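Local coordinates for protein arginase, mitochondrial (Medicago truncatula, PDB 6VSS) that hydrolyses L-arginine to urea and L-ornithine with a pair of manganese ions, and also converts agmatine to urea and putrescine, at residues 266-271 against 296-301; 152-157 against 330-335. One frame throughout, in Å; residues are numbered along the deposited sequence.

Contact 1: 266-271 against 296-301; sequences VSIDVD and NILQNL. With MN (manganese (II) ion), chain I; MN (manganese (II) ion), chain J.
Val266 meets the last turn of helix 291-300 and the residue after it with both of its methyl groups, and the contact between the two segments is wholly apolar. Its CG1 lies 4.2 Å from Leu298 CD1, the two side chains running obliquely to one another. The other branch, CG2, reaches toward Leu301 tip to tip, at 4.2 Å from Leu301 CD2. With CG1 opposite the backbone N (chi1 -178°), the valine spreads its branches so that each serves a different leucine. Ile268, two residues on and on the same face of the strand, adds a looser touch, its CD1 4.4 Å from Leu298 CD2. All four side chains are buried, yet only 116 Å² is covered in total, so the two segments share a thin seam.

Metal bonds dominate the far end of 266-271. Asp269 OD2 bridges the two manganese ions, at 2.1 Å from the manganese of chain I and 2.2 Å from that of chain J, whereas Asp271 chelates the chain I ion through both carboxylate oxygens. A water also bridges the pair. His160, Asp184, His186 and Asp188 supply the remaining protein ligands.

Hydrogen bonding steadies this end: Asp271 N donates to Asp269 OD1 at 2.8 Å (N-H...O 153°), closing an Asx turn. The donor meets the anti side of the carboxylate, 31° out of its plane. Asp269 thus gives OD1 to the turn and OD2 to the metals. One face of strand 264-269 packs on the helix of a beta-alpha-beta unit, while its C-terminal end and the 3-10 turn that follows carry the Asp-x-Asp pair of the binuclear manganese site of the arginase fold.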
loop_
_atom_site.group_PDB
_atom_site.type_symbol
_atom_site.label_atom_id
_atom_site.label_comp_id
_atom_site.label_asym_id
_atom_site.label_seq_id
_atom_site.Cartn_x
_atom_site.Cartn_y
_atom_site.Cartn_z
ATOM N N VAL B 266 -10.528 32.977 -1.107
ATOM C CA VAL B 266 -10.665 31.669 -1.818
ATOM C C VAL B 266 -10.322 30.523 -0.872
ATOM O O VAL B 266 -9.184 30.395 -0.490
ATOM C CB VAL B 266 -9.825 31.585 -3.096
ATOM C CG1 VAL B 266 -10.054 30.236 -3.776
ATOM C CG2 VAL B 266 -10.154 32.718 -4.072
ATOM N N SER B 267 -11.306 29.724 -0.492
ATOM C CA SER B 267 -11.142 28.600 0.456
ATOM C C SER B 267 -11.213 27.293 -0.342
ATOM O O SER B 267 -12.273 27.006 -0.958
ATOM C CB SER B 267 -12.189 28.680 1.498
ATOM O OG SER B 267 -12.115 27.546 2.361
ATOM N N ILE B 268 -10.143 26.543 -0.402
ATOM C CA ILE B 268 -10.137 25.238 -1.133
ATOM C C ILE B 268 -10.106 24.080 -0.122
ATOM O O ILE B 268 -9.025 23.847 0.531
ATOM C CB ILE B 268 -8.984 25.183 -2.138
ATOM C CG1 ILE B 268 -8.853 26.527 -2.881
ATOM C CG2 ILE B 268 -9.191 23.967 -3.048
ATOM C CD1 ILE B 268 -7.890 26.570 -4.029
ATOM N N ASP B 269 -11.228 23.352 0.005
ATOM C CA ASP B 269 -11.224 22.053 0.724
ATOM C C ASP B 269 -10.803 20.952 -0.275
ATOM O O ASP B 269 -11.405 20.834 -1.323
ATOM C CB ASP B 269 -12.550 21.866 1.447
ATOM C CG ASP B 269 -12.662 20.576 2.250
ATOM O OD1 ASP B 269 -11.908 19.630 1.899
ATOM O OD2 ASP B 269 -13.589 20.483 3.082
ATOM N N VAL B 270 -9.676 20.279 -0.010
ATOM C CA VAL B 270 -9.094 19.217 -0.891
ATOM C C VAL B 270 -10.168 18.149 -1.164
ATOM O O VAL B 270 -10.113 17.562 -2.252
ATOM C CB VAL B 270 -7.829 18.593 -0.273
ATOM C CG1 VAL B 270 -7.253 17.475 -1.165
ATOM C CG2 VAL B 270 -6.769 19.653 -0.025
ATOM N N ASP B 271 -11.119 17.931 -0.241
ATOM C CA ASP B 271 -12.189 16.907 -0.445
ATOM C C ASP B 271 -13.214 17.390 -1.458
ATOM O O ASP B 271 -13.959 16.494 -1.861
ATOM C CB ASP B 271 -12.889 16.356 0.796
ATOM C CG ASP B 271 -13.829 17.286 1.525
ATOM O OD1 ASP B 271 -14.262 18.288 0.999
ATOM O OD2 ASP B 271 -14.045 17.008 2.657
ATOM N N ASN B 296 -9.703 25.681 -13.948
ATOM C CA ASN B 296 -10.546 26.455 -14.904
ATOM C C ASN B 296 -11.240 27.617 -14.175
ATOM O O ASN B 296 -11.180 28.788 -14.643
ATOM C CB ASN B 296 -11.563 25.556 -15.578
ATOM C CG ASN B 296 -10.921 24.567 -16.526
ATOM O OD1 ASN B 296 -9.770 24.726 -16.907
ATOM N ND2 ASN B 296 -11.657 23.545 -16.918
ATOM N N ILE B 297 -11.897 27.318 -13.070
ATOM C CA ILE B 297 -12.632 28.353 -12.298
ATOM C C ILE B 297 -11.636 29.401 -11.780
ATOM O O ILE B 297 -11.917 30.627 -11.827
ATOM C CB ILE B 297 -13.468 27.680 -11.198
ATOM C CG1 ILE B 297 -14.579 26.841 -11.846
ATOM C CG2 ILE B 297 -13.982 28.755 -10.260
ATOM C CD1 ILE B 297 -15.337 25.888 -10.945
ATOM N N LEU B 298 -10.474 28.951 -11.330
ATOM C CA LEU B 298 -9.543 29.822 -10.581
ATOM C C LEU B 298 -8.797 30.705 -11.578
ATOM O O LEU B 298 -8.645 31.940 -11.327
ATOM C CB LEU B 298 -8.621 28.899 -9.777
ATOM C CG LEU B 298 -7.815 29.548 -8.678
ATOM C CD1 LEU B 298 -8.698 30.368 -7.741
ATOM C CD2 LEU B 298 -7.070 28.472 -7.928
ATOM N N GLN B 299 -8.427 30.107 -12.710
ATOM C CA GLN B 299 -7.724 30.785 -13.813
ATOM C C GLN B 299 -8.656 31.855 -14.379
ATOM O O GLN B 299 -8.183 32.939 -14.691
ATOM C CB GLN B 299 -7.196 29.754 -14.830
ATOM C CG GLN B 299 -6.010 28.964 -14.261
ATOM C CD GLN B 299 -5.468 27.838 -15.123
ATOM O OE1 GLN B 299 -6.080 27.441 -16.119
ATOM N NE2 GLN B 299 -4.304 27.309 -14.752
ATOM N N ASN B 300 -9.950 31.618 -14.402
ATOM C CA ASN B 300 -10.927 32.543 -15.014
ATOM C C ASN B 300 -11.412 33.574 -13.987
ATOM O O ASN B 300 -11.951 34.566 -14.404
ATOM C CB ASN B 300 -12.090 31.760 -15.625
ATOM C CG ASN B 300 -11.771 31.217 -17.004
ATOM O OD1 ASN B 300 -11.589 31.987 -17.947
ATOM N ND2 ASN B 300 -11.715 29.908 -17.145
ATOM N N LEU B 301 -11.177 33.388 -12.693
ATOM C CA LEU B 301 -11.844 34.217 -11.643
ATOM C C LEU B 301 -11.354 35.663 -11.710
ATOM O O LEU B 301 -10.154 35.854 -11.779
ATOM C CB LEU B 301 -11.554 33.663 -10.250
ATOM C CG LEU B 301 -12.058 34.535 -9.102
ATOM C CD1 LEU B 301 -13.558 34.428 -8.996
ATOM C CD2 LEU B 301 -11.414 34.127 -7.783
HETATM MN MN MN I . -15.066 18.962 3.024
HETATM MN MN MN J . -14.934 21.816 4.284
HETATM O O HOH W 1 -16.022 20.092 4.604
#

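Contact 2: 152-157 against 330-335; sequences RPLVLG and KLVREL
Leu154 projects from strand 151-157 onto helix 323-339 and packs against Val332 and Leu335, one helical turn apart. Its first torsion (chi1 -158°) places CG roughly opposite the backbone N, with both methyls turned to the helix. Leu154 CD2 lies 3.8 Å from Val332 CG1, while Leu154 CD1 is wedged between Val332 and Leu335, 3.8 Å from Leu335 CG, these two leucines sliding past each other in opposite directions. Two residues further along the strand, Leu156 crosses Val332 at about a right angle, with Leu156 CD2 3.6 Å from Val332 CG2. Each valine methyl therefore has its own leucine.

One polar atom is touched: Leu154 CD1 comes within 3.6 Å of Val332 O, a van der Waals contact against the helix backbone. The segment axes run nearly antiparallel, at 170° and 10.3 Å apart at closest approach.

Charged groups turn elsewhere. Lys330 forms a salt bridge with Glu102 and a hydrogen bond to Pro286 O of a neighbouring subunit, while Arg152 pairs with Asp304. What joins strand to helix here is interlocking aliphatic branches, consistent with burial and shape, rather than directed bonds, holding these two segments together.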
loop_
_atom_site.group_PDB
_atom_site.type_symbol
_atom_site.label_atom_id
_atom_site.label_comp_id
_atom_site.label_asym_id
_atom_site.label_seq_id
_atom_site.Cartn_x
_atom_site.Cartn_y
_atom_site.Cartn_z
ATOM N N ARG B 152 0.156 38.773 1.655
ATOM C CA ARG B 152 -1.268 38.372 1.699
ATOM C C ARG B 152 -1.326 36.910 2.184
ATOM O O ARG B 152 -0.594 36.079 1.661
ATOM C CB ARG B 152 -1.983 38.632 0.378
ATOM C CG ARG B 152 -2.174 40.102 0.052
ATOM C CD ARG B 152 -3.143 40.307 -1.090
ATOM N NE ARG B 152 -3.086 41.682 -1.531
ATOM C CZ ARG B 152 -3.986 42.318 -2.253
ATOM N NH1 ARG B 152 -5.079 41.717 -2.669
ATOM N NH2 ARG B 152 -3.782 43.579 -2.570
ATOM N N PRO B 153 -2.179 36.613 3.173
ATOM C CA PRO B 153 -2.222 35.310 3.836
ATOM C C PRO B 153 -2.833 34.201 2.973
ATOM O O PRO B 153 -4.003 34.307 2.575
ATOM C CB PRO B 153 -3.111 35.573 5.051
ATOM C CG PRO B 153 -4.028 36.624 4.549
ATOM C CD PRO B 153 -3.082 37.562 3.823
ATOM N N LEU B 154 -2.005 33.214 2.653
ATOM C CA LEU B 154 -2.434 31.916 2.066
ATOM C C LEU B 154 -2.266 30.872 3.194
ATOM O O LEU B 154 -1.171 30.479 3.532
ATOM C CB LEU B 154 -1.651 31.653 0.774
ATOM C CG LEU B 154 -2.314 30.667 -0.190
ATOM C CD1 LEU B 154 -1.559 30.571 -1.532
ATOM C CD2 LEU B 154 -2.366 29.278 0.469
ATOM N N VAL B 155 -3.363 30.584 3.888
ATOM C CA VAL B 155 -3.366 29.699 5.071
ATOM C C VAL B 155 -3.310 28.228 4.641
ATOM O O VAL B 155 -4.103 27.798 3.745
ATOM C CB VAL B 155 -4.541 30.050 5.982
ATOM C CG1 VAL B 155 -4.693 29.061 7.117
ATOM C CG2 VAL B 155 -4.394 31.489 6.507
ATOM N N LEU B 156 -2.446 27.444 5.282
ATOM C CA LEU B 156 -2.460 25.962 5.094
ATOM C C LEU B 156 -3.055 25.303 6.332
ATOM O O LEU B 156 -2.529 25.573 7.467
ATOM C CB LEU B 156 -1.052 25.444 4.905
ATOM C CG LEU B 156 -0.257 26.129 3.822
ATOM C CD1 LEU B 156 1.126 25.539 3.846
ATOM C CD2 LEU B 156 -0.923 25.964 2.468
ATOM N N GLY B 157 -4.188 24.596 6.136
ATOM C CA GLY B 157 -4.816 23.797 7.206
ATOM C C GLY B 157 -4.161 22.428 7.211
ATOM O O GLY B 157 -3.372 22.090 6.319
ATOM N N LYS B 330 0.063 21.883 -5.542
ATOM C CA LYS B 330 -0.342 22.502 -6.817
ATOM C C LYS B 330 -1.540 23.445 -6.637
ATOM O O LYS B 330 -1.546 24.484 -7.267
ATOM C CB LYS B 330 -0.638 21.450 -7.872
ATOM C CG LYS B 330 -0.863 22.097 -9.231
ATOM C CD LYS B 330 -0.620 21.206 -10.440
ATOM C CE LYS B 330 -0.865 21.977 -11.735
ATOM N NZ LYS B 330 -0.384 21.229 -12.916
ATOM N N LEU B 331 -2.543 23.090 -5.839
ATOM C CA LEU B 331 -3.622 24.056 -5.463
ATOM C C LEU B 331 -3.000 25.297 -4.821
ATOM O O LEU B 331 -3.413 26.397 -5.189
ATOM C CB LEU B 331 -4.697 23.416 -4.574
ATOM C CG LEU B 331 -5.402 22.207 -5.204
ATOM C CD1 LEU B 331 -6.228 21.485 -4.164
ATOM C CD2 LEU B 331 -6.268 22.635 -6.379
ATOM N N VAL B 332 -2.032 25.145 -3.928
ATOM C CA VAL B 332 -1.375 26.312 -3.263
ATOM C C VAL B 332 -0.659 27.136 -4.334
ATOM O O VAL B 332 -0.785 28.376 -4.321
ATOM C CB VAL B 332 -0.429 25.913 -2.108
ATOM C CG1 VAL B 332 0.151 27.128 -1.423
ATOM C CG2 VAL B 332 -1.176 25.140 -1.030
ATOM N N ARG B 333 0.072 26.488 -5.231
ATOM C CA ARG B 333 0.888 27.190 -6.256
ATOM C C ARG B 333 -0.034 28.006 -7.168
ATOM O O ARG B 333 0.258 29.160 -7.438
ATOM C CB ARG B 333 1.733 26.207 -7.064
ATOM C CG ARG B 333 2.969 25.744 -6.306
ATOM C CD ARG B 333 3.453 24.364 -6.731
ATOM N NE ARG B 333 3.810 24.351 -8.140
ATOM C CZ ARG B 333 4.951 23.920 -8.660
ATOM N NH1 ARG B 333 5.925 23.474 -7.892
ATOM N NH2 ARG B 333 5.155 24.053 -9.959
ATOM N N GLU B 334 -1.150 27.455 -7.588
ATOM C CA GLU B 334 -1.993 28.145 -8.551
ATOM C C GLU B 334 -2.783 29.234 -7.813
ATOM O O GLU B 334 -3.017 30.272 -8.403
ATOM C CB GLU B 334 -2.785 27.082 -9.264
ATOM C CG GLU B 334 -1.903 26.110 -10.030
ATOM C CD GLU B 334 -1.159 26.718 -11.211
ATOM O OE1 GLU B 334 -1.720 27.595 -11.900
ATOM O OE2 GLU B 334 -0.009 26.335 -11.411
ATOM N N LEU B 335 -3.176 29.020 -6.561
ATOM C CA LEU B 335 -3.809 30.092 -5.749
ATOM C C LEU B 335 -2.821 31.240 -5.569
ATOM O O LEU B 335 -3.248 32.397 -5.763
ATOM C CB LEU B 335 -4.315 29.539 -4.409
ATOM C CG LEU B 335 -4.891 30.575 -3.415
ATOM C CD1 LEU B 335 -5.874 31.501 -4.081
ATOM C CD2 LEU B 335 -5.596 29.868 -2.256
#

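Contacts 1 and 2 fix helices to the same parallel sheet, their centres about 10 Å apart, with strand 305-311 lying between the two strands concerned. Helix 323-339 connects them directly: Ile268 CG2 is 4.0 Å from Leu331 CD1, and Val266 O is 4.0 Å from Leu335 CD2. Leu298 CD2 also approaches Leu335 N at 4.2 Å, so strand 264-269 and the two helices form one continuous packed layer. Along the chain, contact 1 is nested inside the loop that contact 2 closes. Their relation to the active site differs: 266-271 supplies manganese ligands itself, whereas the Leu335 side chain of contact 2 remains about 14 Å from a bound manganese ion.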